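Local coordinates for protein Ydr267cp (Saccharomyces cerevisiae, PDB 2HES) that acts as an essential component of the cytosolic iron-sulfur protein assembly machinery and is required for the maturation of extramitochondrial iron-sulfur proteins, at residues L10-E15 / L27-T32; Y296-V301 / L312-D317. All blocks are in the same frame, centred on the assembly; numbering follows the deposited sequence.

Contact 1 (L10-E15 / L27-T32); sequences LKLYKE and LATGST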
# COMPACT_ATOMS: atom_id res chain seq x y z
N LEU A 10 -12.09 -3.10 15.89
CA LEU A 10 -11.77 -1.83 16.51
C LEU A 10 -12.32 -0.62 15.77
O LEU A 10 -11.81 -0.25 14.71
CB LEU A 10 -10.24 -1.73 16.70
CG LEU A 10 -9.64 -0.76 17.72
CD1 LEU A 10 -9.99 -1.22 19.13
CD2 LEU A 10 -8.14 -0.74 17.56
N LYS A 11 -13.34 0.03 16.32
CA LYS A 11 -13.87 1.21 15.66
C LYS A 11 -13.04 2.43 16.04
O LYS A 11 -12.92 2.76 17.23
CB LYS A 11 -15.35 1.45 15.97
CG LYS A 11 -15.93 2.56 15.09
CD LYS A 11 -17.42 2.73 15.27
CE LYS A 11 -17.91 3.88 14.44
NZ LYS A 11 -17.93 3.59 12.99
N LEU A 12 -12.54 3.12 15.01
CA LEU A 12 -11.64 4.27 15.15
C LEU A 12 -12.20 5.61 14.70
O LEU A 12 -11.87 6.66 15.28
CB LEU A 12 -10.34 4.00 14.39
CG LEU A 12 -9.40 2.88 14.83
CD1 LEU A 12 -8.24 2.80 13.82
CD2 LEU A 12 -8.86 3.09 16.21
N TYR A 13 -12.99 5.62 13.62
CA TYR A 13 -13.58 6.83 13.07
C TYR A 13 -15.02 6.52 12.73
O TYR A 13 -15.43 5.35 12.79
CB TYR A 13 -12.91 7.24 11.76
CG TYR A 13 -11.42 7.38 11.76
CD1 TYR A 13 -10.82 8.63 11.88
CD2 TYR A 13 -10.59 6.26 11.59
CE1 TYR A 13 -9.42 8.76 11.86
CE2 TYR A 13 -9.20 6.39 11.57
CZ TYR A 13 -8.63 7.63 11.69
OH TYR A 13 -7.26 7.72 11.65
N LYS A 14 -15.75 7.56 12.34
CA LYS A 14 -17.09 7.40 11.76
C LYS A 14 -17.06 7.57 10.23
O LYS A 14 -18.11 7.47 9.57
CB LYS A 14 -18.10 8.39 12.37
CG LYS A 14 -18.41 8.19 13.85
CD LYS A 14 -19.91 8.38 14.16
CE LYS A 14 -20.47 9.74 13.74
NZ LYS A 14 -21.22 9.69 12.43
N GLU A 15 -15.87 7.82 9.68
CA GLU A 15 -15.64 8.04 8.25
C GLU A 15 -14.77 6.91 7.70
O GLU A 15 -14.22 6.15 8.48
CB GLU A 15 -14.94 9.39 8.03
CG GLU A 15 -15.87 10.62 8.10
CD GLU A 15 -16.72 10.80 6.83
OE1 GLU A 15 -16.15 10.91 5.73
OE2 GLU A 15 -17.97 10.84 6.95
N LEU A 27 0.16 0.14 14.60
CA LEU A 27 -0.59 0.41 13.36
C LEU A 27 -0.96 1.90 13.28
O LEU A 27 -1.65 2.42 14.16
CB LEU A 27 -1.88 -0.47 13.28
CG LEU A 27 -2.63 -0.50 11.93
CD1 LEU A 27 -1.88 -1.33 10.86
CD2 LEU A 27 -4.09 -0.98 12.11
N ALA A 28 -0.48 2.61 12.25
CA ALA A 28 -0.93 3.98 11.94
C ALA A 28 -2.12 3.92 10.97
O ALA A 28 -2.09 3.11 10.09
CB ALA A 28 0.20 4.79 11.30
N THR A 29 -3.14 4.75 11.13
CA THR A 29 -4.32 4.77 10.21
C THR A 29 -4.69 6.16 9.64
O THR A 29 -4.41 7.18 10.28
CB THR A 29 -5.57 4.20 10.93
OG1 THR A 29 -5.96 5.09 12.00
CG2 THR A 29 -5.28 2.83 11.46
N GLY A 30 -5.34 6.21 8.48
CA GLY A 30 -5.77 7.44 7.84
C GLY A 30 -7.21 7.31 7.39
O GLY A 30 -7.64 6.23 6.99
N SER A 31 -7.95 8.41 7.48
CA SER A 31 -9.38 8.45 7.19
C SER A 31 -9.75 9.78 6.53
O SER A 31 -8.89 10.63 6.31
CB SER A 31 -10.12 8.29 8.53
OG SER A 31 -11.46 8.68 8.41
N THR A 32 -11.04 9.99 6.20
CA THR A 32 -11.48 11.26 5.61
C THR A 32 -11.17 12.41 6.57
O THR A 32 -11.12 13.57 6.16
CB THR A 32 -12.97 11.20 5.19
OG1 THR A 32 -13.12 10.18 4.19
CG2 THR A 32 -13.43 12.52 4.57
O HOH W 1 -16.15 10.19 2.96
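Tyr13 lies over Ser31 in this seam between two blades of a WD40 beta-propeller. Strand 5-11 is the outermost strand of the last blade. The chain leaves it through residues 12-15 and passes above strand 26-31 of the first blade. CB of Ser31 sits beneath the middle of one face of the Tyr13 ring, 3.3 Å from the centroid and only 7° off the ring normal, a CH-pi contact. The end of the ring meets Thr29. Its OH forms a hydrogen bond with OG1 of Thr29, 3.0 Å away, and either hydroxyl could donate. OG1 of Thr29 lies at the ring edge, near the ring plane. The tyrosine is therefore held both over its face and at its hydroxyl. Its CG is anti to its own carbonyl carbon (chi1 -53°), which carries the ring down toward the strand. Both hydroxyls have further partners: Lys35 O for Tyr13 and Lys37 O for Thr29. Lys37 also makes a cation-pi contact with the Tyr13 ring. A leucine in place of Tyr13 would probably leave Thr29 OG1 without this hydroxyl partner and strip Ser31 CB of its aromatic cover. Leu12 adds an apolar touch, with CD1 3.8 Å from CG2 of Thr29. The OG of Ser31 is turned away from its own backbone N (chi1 164°) and bonds to Lys16 O. It also lies 3.6 Å from CB of Glu15. The Glu15 chain bends at chi2 and crosses Thr32 at the more open end of the contact. There OE1 of Glu15 comes 3.2 Å from CB of Thr32. One water donates to Glu15 OE1 at 2.9 Å and also bonds to OG1 of Thr32.

Contact 2 (Y296-V301 / L312-D317); sequences YEINVV and LATGGD
Gly315 O takes two backbone hydrogen bonds, from Asn299 N at 2.7 Å and from Val300 N at 3.3 Å. The first is nearly straight (168° at the hydrogen), the second more bent. Two residues facing one make this a classic beta bulge in the antiparallel hairpin of a WD40 propeller blade. Val300 O in turn accepts a hydrogen bond from Gly315 N, 2.9 Å long. Before the bulge, Glu297 O accepts from Asp317 N, also at 2.9 Å. ND2 of Asn299 points at OD1 of Asp317 and donates to it at 2.9 Å, although the placement of OD1 is less certain. The amide and carboxylate planes are turned 48° apart. ND2 also reaches Ile17 O, so Asn299 bridges to the adjoining blade. The side chains of Glu297 and Asp317 lie side by side and point the same way. OE1 of Glu297 lies 3.9 Å from OD2 of Asp317, a closeness that probably costs some repulsion. Tyr254 OH bonds to that Glu297 oxygen, and a water donates to OD2 of Asp317. Tyr296 crosses Asp317 obliquely, with CD1 3.9 Å from CB of Asp317.

Farther along the strands, side-chain packing takes over. CG1 of Val300 lies against CA of Gly315, where a side chain on the glycine would clash. On the face with Ile298 and Thr314, CG2 of Ile298 approaches CB of Thr314. CG2 of Val301 runs alongside Leu312 and meets its CD2 at 3.9 Å. With chi1 at 62°, this CG2 stands opposite the valine's backbone N, which brings it beside the leucine. Val267 of strand 264-268, with Leu273 and Val275 of strand 273-279, packs on this same face against Ile298, Val301, Leu312 and Thr314, while strand 253-258 touches Asn299, Val300 and Val301.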
# COMPACT_ATOMS: atom_id res chain seq x y z
N TYR A 296 -20.33 -2.75 4.31
CA TYR A 296 -19.37 -1.73 3.89
C TYR A 296 -18.22 -2.18 2.97
O TYR A 296 -17.68 -3.29 3.10
CB TYR A 296 -18.79 -1.01 5.13
CG TYR A 296 -19.84 -0.19 5.87
CD1 TYR A 296 -20.11 1.12 5.49
CD2 TYR A 296 -20.56 -0.74 6.93
CE1 TYR A 296 -21.08 1.89 6.16
CE2 TYR A 296 -21.53 0.01 7.60
CZ TYR A 296 -21.79 1.31 7.21
OH TYR A 296 -22.74 2.07 7.86
N GLU A 297 -17.85 -1.29 2.06
CA GLU A 297 -16.72 -1.52 1.15
C GLU A 297 -15.45 -1.63 2.00
O GLU A 297 -15.35 -0.97 3.05
CB GLU A 297 -16.60 -0.38 0.14
CG GLU A 297 -17.74 -0.41 -0.94
CD GLU A 297 -17.59 0.59 -2.07
OE1 GLU A 297 -16.59 1.33 -2.14
OE2 GLU A 297 -18.50 0.66 -2.93
N ILE A 298 -14.51 -2.49 1.60
CA ILE A 298 -13.26 -2.64 2.34
C ILE A 298 -12.15 -2.04 1.47
O ILE A 298 -12.05 -2.39 0.27
CB ILE A 298 -12.92 -4.11 2.67
CG1 ILE A 298 -14.09 -4.85 3.33
CG2 ILE A 298 -11.65 -4.20 3.50
CD1 ILE A 298 -13.82 -6.32 3.60
N ASN A 299 -11.30 -1.19 2.05
CA ASN A 299 -10.39 -0.38 1.23
C ASN A 299 -8.95 -0.81 1.32
O ASN A 299 -8.13 -0.47 0.43
CB ASN A 299 -10.45 1.08 1.69
CG ASN A 299 -11.82 1.68 1.50
OD1 ASN A 299 -12.36 1.70 0.39
ND2 ASN A 299 -12.41 2.16 2.59
N VAL A 300 -8.62 -1.49 2.41
CA VAL A 300 -7.20 -1.76 2.75
C VAL A 300 -7.02 -3.05 3.52
O VAL A 300 -7.88 -3.42 4.34
CB VAL A 300 -6.48 -0.52 3.44
CG1 VAL A 300 -7.16 -0.12 4.76
CG2 VAL A 300 -5.04 -0.82 3.69
N VAL A 301 -5.92 -3.75 3.23
CA VAL A 301 -5.57 -4.99 3.90
C VAL A 301 -4.07 -5.09 4.08
O VAL A 301 -3.33 -4.73 3.18
CB VAL A 301 -6.10 -6.25 3.12
CG1 VAL A 301 -5.46 -6.34 1.71
CG2 VAL A 301 -5.88 -7.52 3.92
N LEU A 312 -4.25 -10.80 9.83
CA LEU A 312 -4.67 -9.85 8.80
C LEU A 312 -5.38 -8.67 9.42
O LEU A 312 -6.22 -8.81 10.31
CB LEU A 312 -5.58 -10.52 7.74
CG LEU A 312 -4.85 -11.50 6.81
CD1 LEU A 312 -5.70 -12.71 6.40
CD2 LEU A 312 -4.36 -10.73 5.59
N ALA A 313 -5.08 -7.48 8.93
CA ALA A 313 -5.91 -6.33 9.26
C ALA A 313 -6.65 -5.83 8.03
O ALA A 313 -6.05 -5.75 6.94
CB ALA A 313 -5.06 -5.23 9.86
N THR A 314 -7.93 -5.48 8.21
CA THR A 314 -8.72 -4.89 7.16
C THR A 314 -9.32 -3.59 7.62
O THR A 314 -9.78 -3.50 8.78
CB THR A 314 -9.88 -5.82 6.67
OG1 THR A 314 -10.68 -6.22 7.79
CG2 THR A 314 -9.34 -7.04 6.01
N GLY A 315 -9.32 -2.61 6.73
CA GLY A 315 -9.93 -1.29 6.95
C GLY A 315 -11.05 -0.94 5.98
O GLY A 315 -10.89 -0.99 4.75
N GLY A 316 -12.19 -0.50 6.53
CA GLY A 316 -13.41 -0.38 5.73
C GLY A 316 -14.12 0.96 5.83
O GLY A 316 -13.71 1.83 6.62
N ASP A 317 -15.18 1.13 5.05
CA ASP A 317 -15.89 2.41 4.92
C ASP A 317 -16.65 2.74 6.22
O ASP A 317 -17.17 3.84 6.36
CB ASP A 317 -16.85 2.41 3.71
CG ASP A 317 -16.21 2.95 2.38
OD1 ASP A 317 -15.02 3.31 2.40
OD2 ASP A 317 -16.89 3.05 1.32
O HOH W 2 -19.67 1.48 1.85

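In the fold
The N-terminal strand 5-11 leads into contact 1, which closes a short loop around strand 17-23, the innermost of the first blade. The chain then runs through the successive blades before contact 2 closes the hairpin of strands 298-303 and 312-316. The two loops follow in series and neither nests in the other. They lie close in space without touching, their nearest atoms about 4 Å apart, because strand 5-11 completes the last blade beside strand 320-325, the neighbour of strand 312-316. Contact 1 thus joins the first blade to the last, and contact 2 holds the inner strands of that last blade. Their centres are 10 Å apart, near the closure of the propeller ring.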